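Local coordinates for protein Ufm1-specific protease (Caenorhabditis elegans, PDB 5EJJ) that hydrolyses, as a thiol protease of the C78 family, the peptide bond at the C-terminal glycine of the ubiquitin-like modifier UFM-1 and so removes it from target proteins, at residues A[52-57]-A[84-89]; A[66-71]-A[324-329]; A[482-487]-A[500-505]. All blocks are in the same frame, centred on the assembly; numbering follows the deposited sequence.

How the contacts relate
Contact 2 is fully buried, contact 1 is partly open at the margin of the fold, and contact 3 is buried in the C78 peptidase domain. Contacts 1 and 2 are neighbours: strand 45-53 and helix 59-68 follow each other, the segments alternate along the chain, and the centres lie about 16 Å apart. Contact 3 comes later in the chain, with its centre about 40 Å from that of contact 1 and about 30 Å from that of contact 2. No hydrogen bond crosses any of the three. Aliphatic groups meet an amide and carbonyls in contact 1, a phenyl ring meets serine and leucine in contact 2, and a phenyl ring meets strand carbonyls in contact 3.

Contact 1: residues A[52-57]-A[84-89]; sequences AYAEDL and QSQILP
L57 reaches Q86 with its CG beside its own backbone N (chi1 -65°), which brings CD1 to the loop; Q86, set the same way at chi1 -63°, sends its chain past A54, and L88, its CG anti to N at chi1 -175°, sets CG and CD2 against the L57 carbonyl. The setting is the MPN domain at the N-terminal end of the enzyme: 52-57 carries the end of strand 45-53, an outermost strand of a four-stranded mixed sheet, into the turn before helix 59-68. Segment 84-89 is part of the loop joining strands 74-81 and 94-97. The turn is supported by a backbone bond from D56 N to Y53 O (2.9 Å). Beyond it, L57 extends one methyl towards the loop, where its CD1 lies 3.3 Å from Q86 O and 4.1 Å from Q86 CB; the two side chains cross at a slant. Q86 runs on, extended past CG, alongside the A54 methyl. A54 CB is 4.0 Å from Q86 CG and 3.9 Å from Q86 NE2, so the methyl packs against the length of the glutamine chain and its amide, and nothing polar is exchanged. Further along the loop, the carbonyl of L57, just after the turn, meets the L88 side chain. The loop is tied to strand 74-81 by polar bonds of its own, from S85 OG to N80 and I81 and from L88 O to the N78 amide, and L57 also rests on F36 of strand 33-40, while D56 pairs with R321 of helix 312-325. The contact is thus van der Waals in kind, with only L57 among its four touching residues buried. At its far end the L57 O lies 3.5 Å from L88 CG and 3.6 Å from L88 CD2.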
loop_
_atom_site.group_PDB
_atom_site.type_symbol
_atom_site.label_atom_id
_atom_site.label_comp_id
_atom_site.label_asym_id
_atom_site.label_seq_id
_atom_site.Cartn_x
_atom_site.Cartn_y
_atom_site.Cartn_z
ATOM N N ALA A 52 12.040 -3.474 17.683
ATOM C CA ALA A 52 12.232 -4.918 17.797
ATOM C C ALA A 52 12.633 -5.337 19.213
ATOM O O ALA A 52 13.380 -4.618 19.900
ATOM C CB ALA A 52 13.282 -5.384 16.817
ATOM N N TYR A 53 12.137 -6.506 19.635
ATOM C CA TYR A 53 12.591 -7.145 20.867
ATOM C C TYR A 53 14.025 -7.645 20.679
ATOM O O TYR A 53 14.477 -7.830 19.550
ATOM C CB TYR A 53 11.675 -8.301 21.238
ATOM C CG TYR A 53 10.248 -7.907 21.539
ATOM C CD1 TYR A 53 9.287 -7.910 20.547
ATOM C CD2 TYR A 53 9.856 -7.547 22.822
ATOM C CE1 TYR A 53 7.970 -7.567 20.819
ATOM C CE2 TYR A 53 8.543 -7.196 23.104
ATOM C CZ TYR A 53 7.603 -7.212 22.098
ATOM O OH TYR A 53 6.287 -6.873 22.360
ATOM N N ALA A 54 14.736 -7.871 21.778
ATOM C CA ALA A 54 16.175 -8.110 21.714
ATOM C C ALA A 54 16.601 -9.289 20.845
ATOM O O ALA A 54 17.711 -9.265 20.302
ATOM C CB ALA A 54 16.757 -8.228 23.105
ATOM N N GLU A 55 15.737 -10.303 20.709
ATOM C CA GLU A 55 16.038 -11.433 19.816
ATOM C C GLU A 55 16.357 -10.900 18.431
ATOM O O GLU A 55 17.373 -11.258 17.830
ATOM C CB GLU A 55 14.868 -12.408 19.656
ATOM C CG GLU A 55 14.232 -12.874 20.923
ATOM C CD GLU A 55 12.956 -12.117 21.220
ATOM O OE1 GLU A 55 13.026 -11.135 22.004
ATOM O OE2 GLU A 55 11.893 -12.498 20.661
ATOM N N ASP A 56 15.483 -10.024 17.943
ATOM C CA ASP A 56 15.520 -9.591 16.559
ATOM C C ASP A 56 16.469 -8.439 16.288
ATOM O O ASP A 56 16.546 -7.966 15.159
ATOM C CB ASP A 56 14.113 -9.242 16.094
ATOM C CG ASP A 56 13.093 -10.325 16.449
ATOM O OD1 ASP A 56 13.077 -11.388 15.769
ATOM O OD2 ASP A 56 12.307 -10.106 17.404
ATOM N N LEU A 57 17.209 -7.991 17.299
ATOM C CA LEU A 57 18.216 -6.951 17.071
ATOM C C LEU A 57 19.530 -7.519 16.542
ATOM O O LEU A 57 20.606 -6.980 16.823
ATOM C CB LEU A 57 18.466 -6.120 18.322
ATOM C CG LEU A 57 17.242 -5.310 18.737
ATOM C CD1 LEU A 57 17.443 -4.688 20.101
ATOM C CD2 LEU A 57 16.927 -4.235 17.712
ATOM N N GLN A 84 17.673 0.940 28.785
ATOM C CA GLN A 84 17.895 -0.473 29.053
ATOM C C GLN A 84 17.438 -1.389 27.911
ATOM O O GLN A 84 16.665 -2.336 28.109
ATOM C CB GLN A 84 17.270 -0.883 30.399
ATOM C CG GLN A 84 15.846 -0.385 30.619
ATOM C CD GLN A 84 15.112 -1.152 31.713
ATOM O OE1 GLN A 84 15.000 -2.381 31.658
ATOM N NE2 GLN A 84 14.606 -0.426 32.713
ATOM N N SER A 85 17.926 -1.110 26.710
ATOM C CA SER A 85 17.620 -1.972 25.570
ATOM C C SER A 85 18.915 -2.349 24.873
ATOM O O SER A 85 19.922 -1.651 25.021
ATOM C CB SER A 85 16.614 -1.311 24.602
ATOM O OG SER A 85 17.035 -0.044 24.124
ATOM N N GLN A 86 18.910 -3.447 24.125
ATOM C CA GLN A 86 20.149 -3.874 23.487
ATOM C C GLN A 86 20.503 -3.000 22.293
ATOM O O GLN A 86 19.635 -2.630 21.509
ATOM C CB GLN A 86 20.100 -5.355 23.146
ATOM C CG GLN A 86 19.966 -6.203 24.406
ATOM C CD GLN A 86 20.475 -7.621 24.234
ATOM O OE1 GLN A 86 21.209 -7.919 23.285
ATOM N NE2 GLN A 86 20.088 -8.509 25.157
ATOM N N ILE A 87 21.771 -2.629 22.179
ATOM C CA ILE A 87 22.194 -1.726 21.117
ATOM C C ILE A 87 23.151 -2.404 20.157
ATOM O O ILE A 87 24.143 -2.995 20.573
ATOM C CB ILE A 87 22.892 -0.473 21.670
ATOM C CG1 ILE A 87 22.006 0.245 22.696
ATOM C CG2 ILE A 87 23.328 0.450 20.533
ATOM C CD1 ILE A 87 20.610 0.526 22.232
ATOM N N LEU A 88 22.854 -2.287 18.869
ATOM C CA LEU A 88 23.631 -2.919 17.815
ATOM C C LEU A 88 24.220 -1.813 16.943
ATOM O O LEU A 88 23.507 -1.204 16.139
ATOM C CB LEU A 88 22.684 -3.801 17.001
ATOM C CG LEU A 88 23.090 -4.730 15.864
ATOM C CD1 LEU A 88 23.710 -3.992 14.643
ATOM C CD2 LEU A 88 23.989 -5.840 16.398
ATOM N N PRO A 89 25.525 -1.545 17.080
ATOM C CA PRO A 89 26.088 -0.424 16.307
ATOM C C PRO A 89 26.086 -0.757 14.824
ATOM O O PRO A 89 26.466 -1.874 14.474
ATOM C CB PRO A 89 27.527 -0.331 16.820
ATOM C CG PRO A 89 27.860 -1.733 17.253
ATOM C CD PRO A 89 26.564 -2.347 17.752
#

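Contact 2: residues A[66-71]-A[324-329]; sequences ESSLSA and KLFNLP
F326 reaches across to S68 from just beyond the end of helix 312-325, in a packing contact between two helix C-terminal ends: 66-71 closes helix 59-68 of the MPN domain, and 324-329 belongs to the UfSP2-type N-terminal region. The approach starts at the F326 CB, which points towards the other segment. From there CG lies beside the backbone N (chi1 -67°), a setting that carries the ring across a backbone gap whose nearest CA atoms, those of S68 and F326, are 9.4 Å apart. Along the ring, contact grows towards the tip. CD2 is still 4.9 Å from the L69 CD2 methyl; the next atom, CE2, is 3.9 Å from S68 CB; and CZ, the para carbon, has S68 CB at 3.4 Å and S68 OG at 3.7 Å. Both S68 CB and L69 CD2 come in obliquely to the ring. The serine hydroxyl makes no bond to the phenyl group; its main partner is the F64 carbonyl, one turn back in the same helix. Around the rest of the ring lie F64 and L65 of helix 59-68, L302 and L304 of strand 302-306, and W298, so the phenyl group is lodged in a buried apolar setting where the two regions meet. Behind F326 the chain turns sharply, N327 adopting left-handed backbone angles (46°, 43°), and N327 ND2 gives a weak bond to K324 O. The leucine supplies the outlying touch, L69 CD2 lying 4.5 Å from F326 CE2.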
loop_
_atom_site.group_PDB
_atom_site.type_symbol
_atom_site.label_atom_id
_atom_site.label_comp_id
_atom_site.label_asym_id
_atom_site.label_seq_id
_atom_site.Cartn_x
_atom_site.Cartn_y
_atom_site.Cartn_z
ATOM N N GLU A 66 16.791 -3.583 5.670
ATOM C CA GLU A 66 17.322 -2.612 4.712
ATOM C C GLU A 66 17.086 -3.062 3.268
ATOM O O GLU A 66 16.821 -2.236 2.398
ATOM C CB GLU A 66 18.809 -2.364 4.983
ATOM C CG GLU A 66 19.430 -1.100 4.352
ATOM C CD GLU A 66 20.686 -0.620 5.139
ATOM O OE1 GLU A 66 21.281 0.448 4.808
ATOM O OE2 GLU A 66 21.080 -1.326 6.109
ATOM N N SER A 67 17.132 -4.365 3.015
ATOM C CA SER A 67 16.966 -4.842 1.655
ATOM C C SER A 67 15.520 -4.702 1.211
ATOM O O SER A 67 15.188 -4.841 0.027
ATOM C CB SER A 67 17.403 -6.304 1.535
ATOM O OG SER A 67 16.342 -7.210 1.809
ATOM N N SER A 68 14.648 -4.436 2.169
ATOM C CA SER A 68 13.229 -4.360 1.877
ATOM C C SER A 68 12.716 -2.949 1.707
ATOM O O SER A 68 11.593 -2.755 1.281
ATOM C CB SER A 68 12.463 -5.057 2.967
ATOM O OG SER A 68 12.865 -6.414 2.993
ATOM N N LEU A 69 13.551 -1.971 2.033
ATOM C CA LEU A 69 13.196 -0.572 1.913
ATOM C C LEU A 69 13.657 -0.008 0.573
ATOM O O LEU A 69 14.500 -0.599 -0.104
ATOM C CB LEU A 69 13.825 0.198 3.057
ATOM C CG LEU A 69 13.563 -0.514 4.372
ATOM C CD1 LEU A 69 14.238 0.211 5.488
ATOM C CD2 LEU A 69 12.091 -0.555 4.609
ATOM N N SER A 70 13.092 1.132 0.189
ATOM C CA SER A 70 13.435 1.764 -1.076
ATOM C C SER A 70 14.871 2.183 -1.098
ATOM O O SER A 70 15.426 2.581 -0.083
ATOM C CB SER A 70 12.565 2.978 -1.351
ATOM O OG SER A 70 11.351 2.593 -1.957
ATOM N N ALA A 71 15.441 2.122 -2.297
ATOM C CA ALA A 71 16.875 2.209 -2.521
ATOM C C ALA A 71 17.511 3.500 -2.021
ATOM O O ALA A 71 18.699 3.506 -1.701
ATOM C CB ALA A 71 17.179 1.994 -3.975
ATOM N N LYS A 324 5.596 -8.213 12.379
ATOM C CA LYS A 324 6.402 -7.850 13.539
ATOM C C LYS A 324 7.687 -7.126 13.140
ATOM O O LYS A 324 8.139 -6.207 13.832
ATOM C CB LYS A 324 6.728 -9.100 14.379
ATOM C CG LYS A 324 5.569 -9.566 15.234
ATOM C CD LYS A 324 5.822 -10.920 15.867
ATOM C CE LYS A 324 4.491 -11.632 16.158
ATOM N NZ LYS A 324 4.685 -13.024 16.660
ATOM N N LEU A 325 8.291 -7.561 12.037
ATOM C CA LEU A 325 9.576 -7.023 11.637
ATOM C C LEU A 325 9.428 -5.599 11.138
ATOM O O LEU A 325 10.255 -4.729 11.462
ATOM C CB LEU A 325 10.208 -7.890 10.567
ATOM C CG LEU A 325 10.795 -9.206 11.062
ATOM C CD1 LEU A 325 11.292 -10.015 9.868
ATOM C CD2 LEU A 325 11.922 -8.931 12.038
ATOM N N PHE A 326 8.359 -5.362 10.377
ATOM C CA PHE A 326 8.096 -4.050 9.804
ATOM C C PHE A 326 7.099 -3.211 10.601
ATOM O O PHE A 326 6.572 -2.217 10.095
ATOM C CB PHE A 326 7.658 -4.197 8.356
ATOM C CG PHE A 326 8.744 -4.699 7.481
ATOM C CD1 PHE A 326 8.657 -5.944 6.883
ATOM C CD2 PHE A 326 9.899 -3.948 7.311
ATOM C CE1 PHE A 326 9.685 -6.408 6.115
ATOM C CE2 PHE A 326 10.923 -4.406 6.544
ATOM C CZ PHE A 326 10.827 -5.629 5.950
ATOM N N ASN A 327 6.875 -3.612 11.854
ATOM C CA ASN A 327 5.943 -2.960 12.771
ATOM C C ASN A 327 4.611 -2.666 12.108
ATOM O O ASN A 327 4.075 -1.565 12.259
ATOM C CB ASN A 327 6.517 -1.675 13.352
ATOM C CG ASN A 327 7.765 -1.905 14.176
ATOM O OD1 ASN A 327 8.429 -0.955 14.591
ATOM N ND2 ASN A 327 8.106 -3.161 14.408
ATOM N N LEU A 328 4.095 -3.625 11.347
ATOM C CA LEU A 328 2.768 -3.486 10.784
ATOM C C LEU A 328 1.739 -3.787 11.871
ATOM O O LEU A 328 2.080 -4.368 12.906
ATOM C CB LEU A 328 2.603 -4.423 9.604
ATOM C CG LEU A 328 3.675 -4.221 8.542
ATOM C CD1 LEU A 328 3.442 -5.146 7.338
ATOM C CD2 LEU A 328 3.707 -2.775 8.128
ATOM N N PRO A 329 0.477 -3.373 11.661
ATOM C CA PRO A 329 -0.542 -3.598 12.695
ATOM C C PRO A 329 -1.198 -4.965 12.533
ATOM O O PRO A 329 -1.344 -5.430 11.399
ATOM C CB PRO A 329 -1.550 -2.485 12.422
ATOM C CG PRO A 329 -1.468 -2.263 10.929
ATOM C CD PRO A 329 -0.052 -2.609 10.513
#

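Contact 3: residues A[482-487]-A[500-505]; sequences RHFETS and HTILGV
This is a buried aromatic-on-backbone contact in which F484, in the last turn of helix 477-484, lays its ring against strand 499-507. F484 supplies the whole of this side: CG sits beside the backbone N (chi1 -74°), and the ring reaches the strand from I502 to V505. Its tip, CZ, meets the I502 carbonyl, whose oxygen lies at the ring edge, in plane, 3.0 Å away. The next carbonyl approaches differently, L503 O standing 3.5 Å above one face, displaced towards the rim. Two successive carbonyls of a regular strand would turn opposite ways; here both come to the same ring because L503 departs from extended angles (psi -22°). L503 and G504 both bond through the backbone to L517 of strand 514-519, a pairing consistent with a classic beta bulge. The strand belongs to the antiparallel sheet of the C78 peptidase, a clan CA cysteine protease domain, and its own H500 ring meets H522, an inferred active-site residue, at planes about 75° apart. At G504, F484 CE2 passes 3.5 Å from the CA. Apolar packing completes the strand side: I502 CG2, anti to its N, is 3.8 Å from F484 CZ, and V505 CG1 is 4.5 Å from F484 CE2. V491 of the adjoining strand also touches F484. At the helix end the chain is turned by T486 N bonding to H483 O (2.7 Å), while T486 OG1 donates to R482 O, nearly in line with its C=O bond.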
loop_
_atom_site.group_PDB
_atom_site.type_symbol
_atom_site.label_atom_id
_atom_site.label_comp_id
_atom_site.label_asym_id
_atom_site.label_seq_id
_atom_site.Cartn_x
_atom_site.Cartn_y
_atom_site.Cartn_z
ATOM N N ARG A 482 -19.149 6.306 12.790
ATOM C CA ARG A 482 -18.658 5.207 13.601
ATOM C C ARG A 482 -18.304 4.002 12.738
ATOM O O ARG A 482 -17.360 3.273 13.042
ATOM C CB ARG A 482 -19.717 4.808 14.625
ATOM C CG ARG A 482 -19.303 3.661 15.517
ATOM C CD ARG A 482 -18.873 4.166 16.878
ATOM N NE ARG A 482 -18.023 3.199 17.570
ATOM C CZ ARG A 482 -16.697 3.285 17.643
ATOM N NH1 ARG A 482 -16.055 4.303 17.072
ATOM N NH2 ARG A 482 -16.014 2.353 18.294
ATOM N N HIS A 483 -19.067 3.787 11.666
ATOM C CA HIS A 483 -18.793 2.678 10.753
ATOM C C HIS A 483 -17.441 2.862 10.110
ATOM O O HIS A 483 -16.545 2.033 10.287
ATOM C CB HIS A 483 -19.854 2.563 9.650
ATOM C CG HIS A 483 -19.455 1.656 8.522
ATOM N ND1 HIS A 483 -19.352 0.285 8.663
ATOM C CD2 HIS A 483 -19.125 1.928 7.235
ATOM C CE1 HIS A 483 -18.973 -0.244 7.513
ATOM N NE2 HIS A 483 -18.832 0.730 6.629
ATOM N N PHE A 484 -17.311 3.955 9.362
ATOM C CA PHE A 484 -16.073 4.282 8.655
ATOM C C PHE A 484 -14.804 4.268 9.528
ATOM O O PHE A 484 -13.728 3.927 9.051
ATOM C CB PHE A 484 -16.211 5.634 7.973
ATOM C CG PHE A 484 -17.069 5.614 6.750
ATOM C CD1 PHE A 484 -16.870 4.676 5.762
ATOM C CD2 PHE A 484 -18.067 6.555 6.577
ATOM C CE1 PHE A 484 -17.660 4.673 4.623
ATOM C CE2 PHE A 484 -18.854 6.559 5.444
ATOM C CZ PHE A 484 -18.650 5.622 4.470
ATOM N N GLU A 485 -14.925 4.635 10.801
ATOM C CA GLU A 485 -13.777 4.638 11.696
ATOM C C GLU A 485 -13.467 3.225 12.194
ATOM O O GLU A 485 -12.489 2.999 12.896
ATOM C CB GLU A 485 -14.017 5.590 12.877
ATOM C CG GLU A 485 -12.779 6.402 13.315
ATOM C CD GLU A 485 -11.856 5.653 14.297
ATOM O OE1 GLU A 485 -12.363 5.135 15.325
ATOM O OE2 GLU A 485 -10.622 5.592 14.046
ATOM N N THR A 486 -14.295 2.264 11.821
ATOM C CA THR A 486 -14.139 0.907 12.329
ATOM C C THR A 486 -14.055 -0.084 11.186
ATOM O O THR A 486 -12.976 -0.457 10.749
ATOM C CB THR A 486 -15.320 0.506 13.231
ATOM O OG1 THR A 486 -15.460 1.466 14.279
ATOM C CG2 THR A 486 -15.082 -0.865 13.843
ATOM N N SER A 487 -15.210 -0.510 10.700
ATOM C CA SER A 487 -15.249 -1.455 9.607
ATOM C C SER A 487 -14.616 -0.817 8.369
ATOM O O SER A 487 -13.997 -1.500 7.553
ATOM C CB SER A 487 -16.695 -1.902 9.352
ATOM O OG SER A 487 -17.256 -2.475 10.527
ATOM N N HIS A 500 -26.409 4.330 -4.597
ATOM C CA HIS A 500 -25.121 5.027 -4.544
ATOM C C HIS A 500 -24.164 4.355 -3.539
ATOM O O HIS A 500 -24.589 3.573 -2.673
ATOM C CB HIS A 500 -25.307 6.502 -4.159
ATOM C CG HIS A 500 -26.069 7.314 -5.166
ATOM N ND1 HIS A 500 -26.498 6.809 -6.368
ATOM C CD2 HIS A 500 -26.462 8.612 -5.137
ATOM C CE1 HIS A 500 -27.134 7.757 -7.043
ATOM N NE2 HIS A 500 -27.119 8.858 -6.320
ATOM N N THR A 501 -22.871 4.655 -3.656
ATOM C CA THR A 501 -21.910 4.217 -2.650
ATOM C C THR A 501 -21.454 5.410 -1.813
ATOM O O THR A 501 -21.144 6.471 -2.355
ATOM C CB THR A 501 -20.690 3.536 -3.277
ATOM O OG1 THR A 501 -21.081 2.823 -4.459
ATOM C CG2 THR A 501 -20.078 2.567 -2.284
ATOM N N ILE A 502 -21.440 5.244 -0.491
ATOM C CA ILE A 502 -20.969 6.303 0.402
ATOM C C ILE A 502 -19.553 6.023 0.928
ATOM O O ILE A 502 -19.305 5.024 1.609
ATOM C CB ILE A 502 -21.937 6.542 1.581
ATOM C CG1 ILE A 502 -23.256 7.128 1.078
ATOM C CG2 ILE A 502 -21.322 7.489 2.608
ATOM C CD1 ILE A 502 -24.287 7.347 2.181
ATOM N N LEU A 503 -18.630 6.921 0.602
ATOM C CA LEU A 503 -17.223 6.764 0.946
ATOM C C LEU A 503 -16.823 7.488 2.226
ATOM O O LEU A 503 -15.820 7.148 2.849
ATOM C CB LEU A 503 -16.354 7.241 -0.213
ATOM C CG LEU A 503 -16.567 6.394 -1.462
ATOM C CD1 LEU A 503 -15.761 6.938 -2.613
ATOM C CD2 LEU A 503 -16.200 4.961 -1.168
ATOM N N GLY A 504 -17.598 8.486 2.622
ATOM C CA GLY A 504 -17.280 9.218 3.830
ATOM C C GLY A 504 -18.275 10.300 4.181
ATOM O O GLY A 504 -19.177 10.624 3.407
ATOM N N VAL A 505 -18.097 10.861 5.369
ATOM C CA VAL A 505 -18.956 11.921 5.859
ATOM C C VAL A 505 -18.146 13.197 6.216
ATOM O O VAL A 505 -16.924 13.146 6.359
ATOM C CB VAL A 505 -19.805 11.404 7.037
ATOM C CG1 VAL A 505 -20.834 10.426 6.528
ATOM C CG2 VAL A 505 -18.934 10.721 8.060
#